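Local coordinates for transferrin (PDB 6WB6), which binds a single ferric ion per molecule together with a carbonate anion and serves as an iron-transport protein in an insect, at residues V439-K444 / N555-L560; A447-D452 / G567-L572. One frame throughout, in Å; residues are numbered along the deposited sequence.

Contact 1 of 2, residues V439-K444 / N555-L560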
ATOM      1  N   VAL A 439     -21.274  14.008 -11.966  1.00 20.60           N
ATOM      2  CA  VAL A 439     -22.614  13.446 -12.033  1.00 21.82           C
ATOM      3  C   VAL A 439     -23.601  14.557 -12.327  1.00 21.66           C
ATOM      4  O   VAL A 439     -23.248  15.736 -12.401  1.00 25.39           O
ATOM      5  CB  VAL A 439     -23.019  12.689 -10.755  1.00 22.42           C
ATOM      6  CG1 VAL A 439     -21.932  11.706 -10.385  1.00 23.81           C
ATOM      7  CG2 VAL A 439     -23.310  13.642  -9.603  1.00 28.42           C
ATOM      8  N   ALA A 440     -24.840  14.132 -12.568  1.00 30.30           N
ATOM      9  CA  ALA A 440     -25.964  14.999 -12.898  1.00 32.66           C
ATOM     10  C   ALA A 440     -27.050  14.734 -11.870  1.00 32.68           C
ATOM     11  O   ALA A 440     -27.678  13.668 -11.895  1.00 20.47           O
ATOM     12  CB  ALA A 440     -26.485  14.728 -14.302  1.00 27.19           C
ATOM     13  N   VAL A 441     -27.267  15.703 -10.980  1.00 22.98           N
ATOM     14  CA  VAL A 441     -28.202  15.559  -9.871  1.00 22.41           C
ATOM     15  C   VAL A 441     -29.536  16.159 -10.293  1.00 25.75           C
ATOM     16  O   VAL A 441     -29.578  17.284 -10.821  1.00 21.73           O
ATOM     17  CB  VAL A 441     -27.657  16.249  -8.607  1.00 23.79           C
ATOM     18  CG1 VAL A 441     -28.576  16.034  -7.428  1.00 31.18           C
ATOM     19  CG2 VAL A 441     -26.242  15.760  -8.294  1.00 18.00           C
ATOM     20  N   VAL A 442     -30.616  15.397 -10.092  1.00 21.61           N
ATOM     21  CA  VAL A 442     -31.982  15.826 -10.379  1.00 30.30           C
ATOM     22  C   VAL A 442     -32.843  15.585  -9.140  1.00 28.15           C
ATOM     23  O   VAL A 442     -32.514  14.766  -8.286  1.00 21.68           O
ATOM     24  CB  VAL A 442     -32.589  15.096 -11.598  1.00 26.50           C
ATOM     25  CG1 VAL A 442     -31.976  15.635 -12.895  1.00 26.39           C
ATOM     26  CG2 VAL A 442     -32.401  13.554 -11.505  1.00 28.25           C
ATOM     27  N   LYS A 443     -33.941  16.336  -9.033  1.00 36.47           N
ATOM     28  CA  LYS A 443     -34.935  16.046  -8.009  1.00 30.31           C
ATOM     29  C   LYS A 443     -35.665  14.753  -8.346  1.00 30.02           C
ATOM     30  O   LYS A 443     -35.856  14.411  -9.513  1.00 27.55           O
ATOM     31  CB  LYS A 443     -35.944  17.180  -7.887  1.00 32.24           C
ATOM     32  CG  LYS A 443     -35.365  18.458  -7.316  1.00 37.48           C
ATOM     33  CD  LYS A 443     -36.432  19.355  -6.729  1.00 30.08           C
ATOM     34  CE  LYS A 443     -35.784  20.602  -6.145  1.00 27.02           C
ATOM     35  NZ  LYS A 443     -36.732  21.627  -5.646  1.00 28.78           N
ATOM     36  N   LYS A 444     -36.071  14.023  -7.316  1.00 34.44           N
ATOM     37  CA  LYS A 444     -36.815  12.808  -7.578  1.00 28.67           C
ATOM     38  C   LYS A 444     -38.104  13.153  -8.301  1.00 30.03           C
ATOM     39  O   LYS A 444     -38.759  14.148  -7.992  1.00 30.59           O
ATOM     40  CB  LYS A 444     -37.114  12.056  -6.283  1.00 47.46           C
ATOM     41  CG  LYS A 444     -35.914  11.299  -5.748  1.00 45.82           C
ATOM     42  CD  LYS A 444     -36.311  10.169  -4.834  1.00 46.41           C
ATOM     43  CE  LYS A 444     -35.108   9.695  -4.024  1.00 41.26           C
ATOM     44  NZ  LYS A 444     -35.403   8.475  -3.230  1.00 53.70           N
ATOM     45  N   ASN A 555     -33.098  11.486   0.168  1.00 25.66           N
ATOM     46  CA  ASN A 555     -34.508  11.175  -0.005  1.00 35.40           C
ATOM     47  C   ASN A 555     -35.178  12.027  -1.076  1.00 29.83           C
ATOM     48  O   ASN A 555     -36.226  11.628  -1.587  1.00 30.24           O
ATOM     49  CB  ASN A 555     -35.255  11.343   1.325  1.00 33.24           C
ATOM     50  CG  ASN A 555     -34.695  10.468   2.412  1.00 30.16           C
ATOM     51  OD1 ASN A 555     -34.245   9.347   2.159  1.00 36.42           O
ATOM     52  ND2 ASN A 555     -34.689  10.980   3.628  1.00 38.20           N
ATOM     53  N   GLN A 556     -34.604  13.175  -1.446  1.00 36.94           N
ATOM     54  CA  GLN A 556     -35.250  14.069  -2.408  1.00 36.14           C
ATOM     55  C   GLN A 556     -34.569  14.119  -3.771  1.00 29.47           C
ATOM     56  O   GLN A 556     -35.204  14.543  -4.740  1.00 43.82           O
ATOM     57  CB  GLN A 556     -35.316  15.501  -1.850  1.00 40.73           C
ATOM     58  CG  GLN A 556     -35.918  15.591  -0.468  1.00 36.69           C
ATOM     59  CD  GLN A 556     -35.726  16.966   0.154  1.00 45.18           C
ATOM     60  OE1 GLN A 556     -35.797  17.979  -0.529  1.00 50.20           O
ATOM     61  NE2 GLN A 556     -35.465  16.999   1.456  1.00 51.04           N
ATOM     62  N   TYR A 557     -33.318  13.683  -3.872  1.00 30.93           N
ATOM     63  CA  TYR A 557     -32.511  13.855  -5.067  1.00 29.71           C
ATOM     64  C   TYR A 557     -32.018  12.516  -5.589  1.00 33.09           C
ATOM     65  O   TYR A 557     -31.880  11.540  -4.841  1.00 23.95           O
ATOM     66  CB  TYR A 557     -31.326  14.754  -4.792  1.00 22.24           C
ATOM     67  CG  TYR A 557     -31.768  16.139  -4.472  1.00 27.04           C
ATOM     68  CD1 TYR A 557     -32.014  17.052  -5.483  1.00 30.71           C
ATOM     69  CD2 TYR A 557     -31.964  16.539  -3.158  1.00 34.32           C
ATOM     70  CE1 TYR A 557     -32.426  18.335  -5.202  1.00 31.31           C
ATOM     71  CE2 TYR A 557     -32.375  17.835  -2.861  1.00 34.66           C
ATOM     72  CZ  TYR A 557     -32.608  18.727  -3.893  1.00 37.58           C
ATOM     73  OH  TYR A 557     -33.027  20.016  -3.633  1.00 34.35           O
ATOM     74  N   GLU A 558     -31.775  12.489  -6.896  1.00 22.63           N
ATOM     75  CA  GLU A 558     -31.336  11.299  -7.601  1.00 30.63           C
ATOM     76  C   GLU A 558     -30.235  11.696  -8.563  1.00 27.53           C
ATOM     77  O   GLU A 558     -30.030  12.877  -8.852  1.00 26.97           O
ATOM     78  CB  GLU A 558     -32.482  10.663  -8.391  1.00 30.38           C
ATOM     79  CG  GLU A 558     -33.189   9.526  -7.737  1.00 42.87           C
ATOM     80  CD  GLU A 558     -34.471   9.225  -8.480  1.00 40.07           C
ATOM     81  OE1 GLU A 558     -34.803  10.019  -9.394  1.00 36.06           O
ATOM     82  OE2 GLU A 558     -35.143   8.228  -8.154  1.00 57.72           O
ATOM     83  N   LEU A 559     -29.565  10.691  -9.112  1.00 27.54           N
ATOM     84  CA  LEU A 559     -28.615  10.901 -10.194  1.00 26.35           C
ATOM     85  C   LEU A 559     -29.269  10.546 -11.515  1.00 32.02           C
ATOM     86  O   LEU A 559     -30.009   9.567 -11.605  1.00 26.54           O
ATOM     87  CB  LEU A 559     -27.361  10.064  -9.981  1.00 28.29           C
ATOM     88  CG  LEU A 559     -26.719  10.369  -8.627  1.00 27.04           C
ATOM     89  CD1 LEU A 559     -25.478   9.503  -8.399  1.00 27.39           C
ATOM     90  CD2 LEU A 559     -26.391  11.879  -8.526  1.00 21.42           C
ATOM     91  N   LEU A 560     -29.032  11.384 -12.514  1.00 24.58           N
ATOM     92  CA  LEU A 560     -29.442  11.135 -13.892  1.00 27.04           C
ATOM     93  C   LEU A 560     -28.297  10.421 -14.590  1.00 31.74           C
ATOM     94  O   LEU A 560     -27.228  11.010 -14.780  1.00 22.44           O
ATOM     95  CB  LEU A 560     -29.765  12.456 -14.589  1.00 28.85           C
ATOM     96  CG  LEU A 560     -30.124  12.425 -16.068  1.00 24.55           C
ATOM     97  CD1 LEU A 560     -31.399  11.631 -16.229  1.00 25.23           C
ATOM     98  CD2 LEU A 560     -30.268  13.835 -16.620  1.00 27.01           C
TER
HETATM   99  O   HOH W   1     -25.383  11.325 -12.795  1.00 26.75           O

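Contact 2 of 2, residues A447-D452 / G567-L572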
ATOM      1  N   ALA A 447     -38.996  15.090 -14.830  1.00 31.39           N
ATOM      2  CA  ALA A 447     -39.320  14.436 -16.094  1.00 37.47           C
ATOM      3  C   ALA A 447     -38.114  14.184 -16.999  1.00 41.02           C
ATOM      4  O   ALA A 447     -38.305  13.961 -18.199  1.00 52.58           O
ATOM      5  CB  ALA A 447     -40.352  15.274 -16.856  1.00 43.35           C
ATOM      6  N   TYR A 448     -36.892  14.184 -16.472  1.00 35.85           N
ATOM      7  CA  TYR A 448     -35.692  14.052 -17.293  1.00 34.54           C
ATOM      8  C   TYR A 448     -35.078  12.679 -17.091  1.00 32.69           C
ATOM      9  O   TYR A 448     -34.733  12.321 -15.965  1.00 32.91           O
ATOM     10  CB  TYR A 448     -34.689  15.149 -16.948  1.00 39.66           C
ATOM     11  CG  TYR A 448     -35.371  16.463 -16.744  1.00 40.77           C
ATOM     12  CD1 TYR A 448     -35.665  17.289 -17.816  1.00 39.15           C
ATOM     13  CD2 TYR A 448     -35.754  16.866 -15.471  1.00 47.26           C
ATOM     14  CE1 TYR A 448     -36.309  18.487 -17.621  1.00 40.84           C
ATOM     15  CE2 TYR A 448     -36.393  18.061 -15.265  1.00 41.11           C
ATOM     16  CZ  TYR A 448     -36.666  18.867 -16.335  1.00 37.08           C
ATOM     17  OH  TYR A 448     -37.318  20.047 -16.111  1.00 45.71           O
ATOM     18  N   ASN A 449     -34.957  11.908 -18.190  1.00 33.50           N
ATOM     19  CA  ASN A 449     -34.296  10.608 -18.171  1.00 30.13           C
ATOM     20  C   ASN A 449     -33.168  10.481 -19.184  1.00 37.27           C
ATOM     21  O   ASN A 449     -32.539   9.421 -19.250  1.00 40.07           O
ATOM     22  CB  ASN A 449     -35.297   9.482 -18.452  1.00 39.45           C
ATOM     23  CG  ASN A 449     -36.531   9.599 -17.629  1.00 38.98           C
ATOM     24  OD1 ASN A 449     -36.539   9.225 -16.464  1.00 44.32           O
ATOM     25  ND2 ASN A 449     -37.594  10.123 -18.229  1.00 50.47           N
ATOM     26  N   LYS A 450     -32.914  11.508 -19.982  1.00 26.41           N
ATOM     27  CA  LYS A 450     -31.882  11.488 -21.009  1.00 32.36           C
ATOM     28  C   LYS A 450     -31.642  12.935 -21.434  1.00 30.42           C
ATOM     29  O   LYS A 450     -32.411  13.838 -21.087  1.00 31.54           O
ATOM     30  CB  LYS A 450     -32.290  10.587 -22.179  1.00 28.51           C
ATOM     31  CG  LYS A 450     -33.581  10.983 -22.858  1.00 38.10           C
ATOM     32  CD  LYS A 450     -33.805  10.193 -24.168  1.00 31.57           C
ATOM     33  CE  LYS A 450     -34.876  10.842 -25.031  1.00 38.37           C
ATOM     34  NZ  LYS A 450     -34.456  10.840 -26.474  1.00 60.42           N
ATOM     35  N   ILE A 451     -30.579  13.149 -22.210  1.00 35.73           N
ATOM     36  CA  ILE A 451     -30.058  14.507 -22.334  1.00 33.39           C
ATOM     37  C   ILE A 451     -30.986  15.394 -23.155  1.00 28.51           C
ATOM     38  O   ILE A 451     -31.111  16.587 -22.873  1.00 31.80           O
ATOM     39  CB  ILE A 451     -28.631  14.501 -22.903  1.00 36.59           C
ATOM     40  CG1 ILE A 451     -28.032  15.916 -22.826  1.00 25.66           C
ATOM     41  CG2 ILE A 451     -28.607  13.955 -24.347  1.00 32.31           C
ATOM     42  CD1 ILE A 451     -27.943  16.497 -21.402  1.00 28.66           C
ATOM     43  N   ASP A 452     -31.639  14.855 -24.187  1.00 37.53           N
ATOM     44  CA  ASP A 452     -32.505  15.729 -24.974  1.00 34.89           C
ATOM     45  C   ASP A 452     -33.723  16.195 -24.174  1.00 37.61           C
ATOM     46  O   ASP A 452     -34.284  17.249 -24.488  1.00 32.07           O
ATOM     47  CB  ASP A 452     -32.935  15.040 -26.269  1.00 37.47           C
ATOM     48  N   GLY A 567     -30.333   5.537 -20.203  1.00 43.31           N
ATOM     49  CA  GLY A 567     -30.684   6.748 -19.468  1.00 36.18           C
ATOM     50  C   GLY A 567     -31.323   6.407 -18.130  1.00 36.04           C
ATOM     51  O   GLY A 567     -31.006   5.394 -17.490  1.00 28.42           O
ATOM     52  N   GLY A 568     -32.250   7.256 -17.700  1.00 27.91           N
ATOM     53  CA  GLY A 568     -32.884   7.025 -16.419  1.00 36.55           C
ATOM     54  C   GLY A 568     -32.060   7.534 -15.242  1.00 29.17           C
ATOM     55  O   GLY A 568     -31.156   8.364 -15.374  1.00 29.04           O
ATOM     56  N   ARG A 569     -32.384   7.005 -14.071  1.00 34.03           N
ATOM     57  CA  ARG A 569     -31.972   7.586 -12.801  1.00 26.53           C
ATOM     58  C   ARG A 569     -31.506   6.500 -11.853  1.00 28.61           C
ATOM     59  O   ARG A 569     -31.995   5.376 -11.901  1.00 26.77           O
ATOM     60  CB  ARG A 569     -33.128   8.323 -12.133  1.00 32.40           C
ATOM     61  CG  ARG A 569     -33.439   9.661 -12.734  1.00 38.25           C
ATOM     62  CD  ARG A 569     -34.921   9.914 -12.745  1.00 40.25           C
ATOM     63  NE  ARG A 569     -35.187  11.188 -13.391  1.00 33.70           N
ATOM     64  CZ  ARG A 569     -35.450  12.317 -12.754  1.00 30.62           C
ATOM     65  NH1 ARG A 569     -35.514  12.352 -11.437  1.00 30.46           N
ATOM     66  NH2 ARG A 569     -35.663  13.417 -13.450  1.00 39.80           N
ATOM     67  N   ASP A 570     -30.589   6.855 -10.959  1.00 29.80           N
ATOM     68  CA  ASP A 570     -30.180   5.940  -9.899  1.00 33.94           C
ATOM     69  C   ASP A 570     -29.841   6.750  -8.652  1.00 35.54           C
ATOM     70  O   ASP A 570     -29.718   7.976  -8.704  1.00 40.88           O
ATOM     71  CB  ASP A 570     -29.005   5.082 -10.340  1.00 30.28           C
ATOM     72  CG  ASP A 570     -28.961   3.762  -9.620  1.00 30.93           C
ATOM     73  OD1 ASP A 570     -29.380   3.708  -8.444  1.00 32.50           O
ATOM     74  OD2 ASP A 570     -28.520   2.780 -10.237  1.00 33.34           O
ATOM     75  N   VAL A 571     -29.695   6.051  -7.515  1.00 27.76           N
ATOM     76  CA  VAL A 571     -29.519   6.752  -6.232  1.00 34.40           C
ATOM     77  C   VAL A 571     -28.210   7.537  -6.189  1.00 35.37           C
ATOM     78  O   VAL A 571     -27.266   7.290  -6.955  1.00 27.70           O
ATOM     79  CB  VAL A 571     -29.568   5.775  -5.048  1.00 29.42           C
ATOM     80  CG1 VAL A 571     -30.950   5.220  -4.883  1.00 30.02           C
ATOM     81  CG2 VAL A 571     -28.527   4.681  -5.223  1.00 33.82           C
ATOM     82  N   LEU A 572     -28.136   8.459  -5.213  1.00 27.61           N
ATOM     83  CA  LEU A 572     -26.952   9.303  -5.054  1.00 32.77           C
ATOM     84  C   LEU A 572     -25.679   8.485  -4.881  1.00 27.58           C
ATOM     85  O   LEU A 572     -24.606   8.916  -5.312  1.00 30.29           O
ATOM     86  CB  LEU A 572     -27.119  10.251  -3.856  1.00 31.81           C
ATOM     87  CG  LEU A 572     -28.291  11.252  -3.797  1.00 32.64           C
ATOM     88  CD1 LEU A 572     -28.075  12.264  -2.665  1.00 23.50           C
ATOM     89  CD2 LEU A 572     -28.496  11.981  -5.111  1.00 30.04           C
TER

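Contact 1 of 2, residues V439-K444 / N555-L560
Antiparallel pairing of strands 439-443 and 557-560, in the mixed sheet of the second transferrin-like half, brings Val-441 opposite Leu-559 and Val-442 opposite Glu-558. Val-442 and Glu-558 form the hydrogen-bonded pair: Val-442 N reaches Glu-558 O at 2.9 Å, and Glu-558 N reaches Val-442 O at 2.8 Å. The ladder continues with Leu-560 N to Ala-440 O (2.7 Å, 177° at the hydrogen) and Lys-444 N to Gln-556 O. On the face of Val-441 and Leu-559, Leu-559 CD2 sits against Val-439 CG2 at 3.7 Å and also touches Val-441 CG2. Val-441 turns CG1 opposite the backbone N (chi1 -176°), which lays that methyl on Tyr-557 CB. Lys-443 runs alongside Tyr-557, with Lys-443 CG 3.6 Å from Tyr-557 CE1. Lys-443 NZ forms a salt bridge with Asp-537. On the face of Val-442 and Glu-558, the Lys-444 chain crosses Glu-558 at about a right angle, Lys-444 CG lying 3.7 Å from Glu-558 CD. Glu-558 OE1 forms a salt bridge with Arg-569 NH1. Replacing Glu-558 by alanine is likely to leave Arg-569 NH1 without its charged mate and Lys-444 CG without the carboxylate it packs against. The pattern is a strongly twisted antiparallel ladder in the mixed sheet of a transferrin-family half.

Contact 2 of 2, residues A447-D452 / G567-L572
Arg-569 grips the backbone carbonyl of Tyr-448 side-on, with two nitrogens on one oxygen. Arg-569 NE lies 2.8 Å from Tyr-448 O, and Arg-569 NH2 lies 2.9 Å from the same atom. Both bonds are bent at the hydrogen, as expected when two N-H groups converge on one acceptor. The oxygen lies close to the guanidinium plane. The arginine chain leaves with CG beside the backbone N and bends at chi2 (143°), which carries the guanidinium across to the loop. The Tyr-448 ring lies nearly parallel to the guanidinium plane, 16° apart, and Arg-569 NH2 approaches the ring edge at 4.0 Å from Tyr-448 CD2. This is an edge contact, not a stack. The amide of Asn-449 is turned 61° from the guanidinium plane, with Asn-449 OD1 3.9 Å from Arg-569 NE. The arginine has further partners: NH2 bonds Thr-446 OG1, while NH1 bonds Lys-443 O. These bonds fix the rotation of the group.

Beside it, Gly-568 N donates to Asn-449 O at 2.7 Å, in the carbonyl plane and on a lone pair. Gly-567 CA also lies 3.3 Å from Asn-449 O. A side chain on Gly-567 would run into Asn-449 O. At the backbone angles of Gly-568, one would press on the carbonyl oxygen of the residue before.

The contact is on the surface. It joins the loop between strands 437-443 and 458-461 to the glycines and Arg-569 leading into strand 569-570, which pairs with strand 557-560, while Ile-451 packs on helix 467-479.

Contacts 1 and 2 have centres about 8 Å apart, and both reach the same mixed sheet of the second transferrin-like half, through strands 557-560 and 569-570. Their segments alternate along the chain: 439-444, 447-452, 555-560, 567-572. Strand 557-560 lies between strands 437-443 and 569-570, and Leu-559 N meets Asp-570 O at 2.7 Å, a probable hydrogen bond. Arg-569 belongs to both surroundings, reaching strand 437-443 and the loop that follows it. Contact 1 is partly buried sheet pairing, whereas contact 2 is a surface contact. Both lie away from the iron and carbonate sites of the first half. Together they join a strand pair to the loop after its first strand.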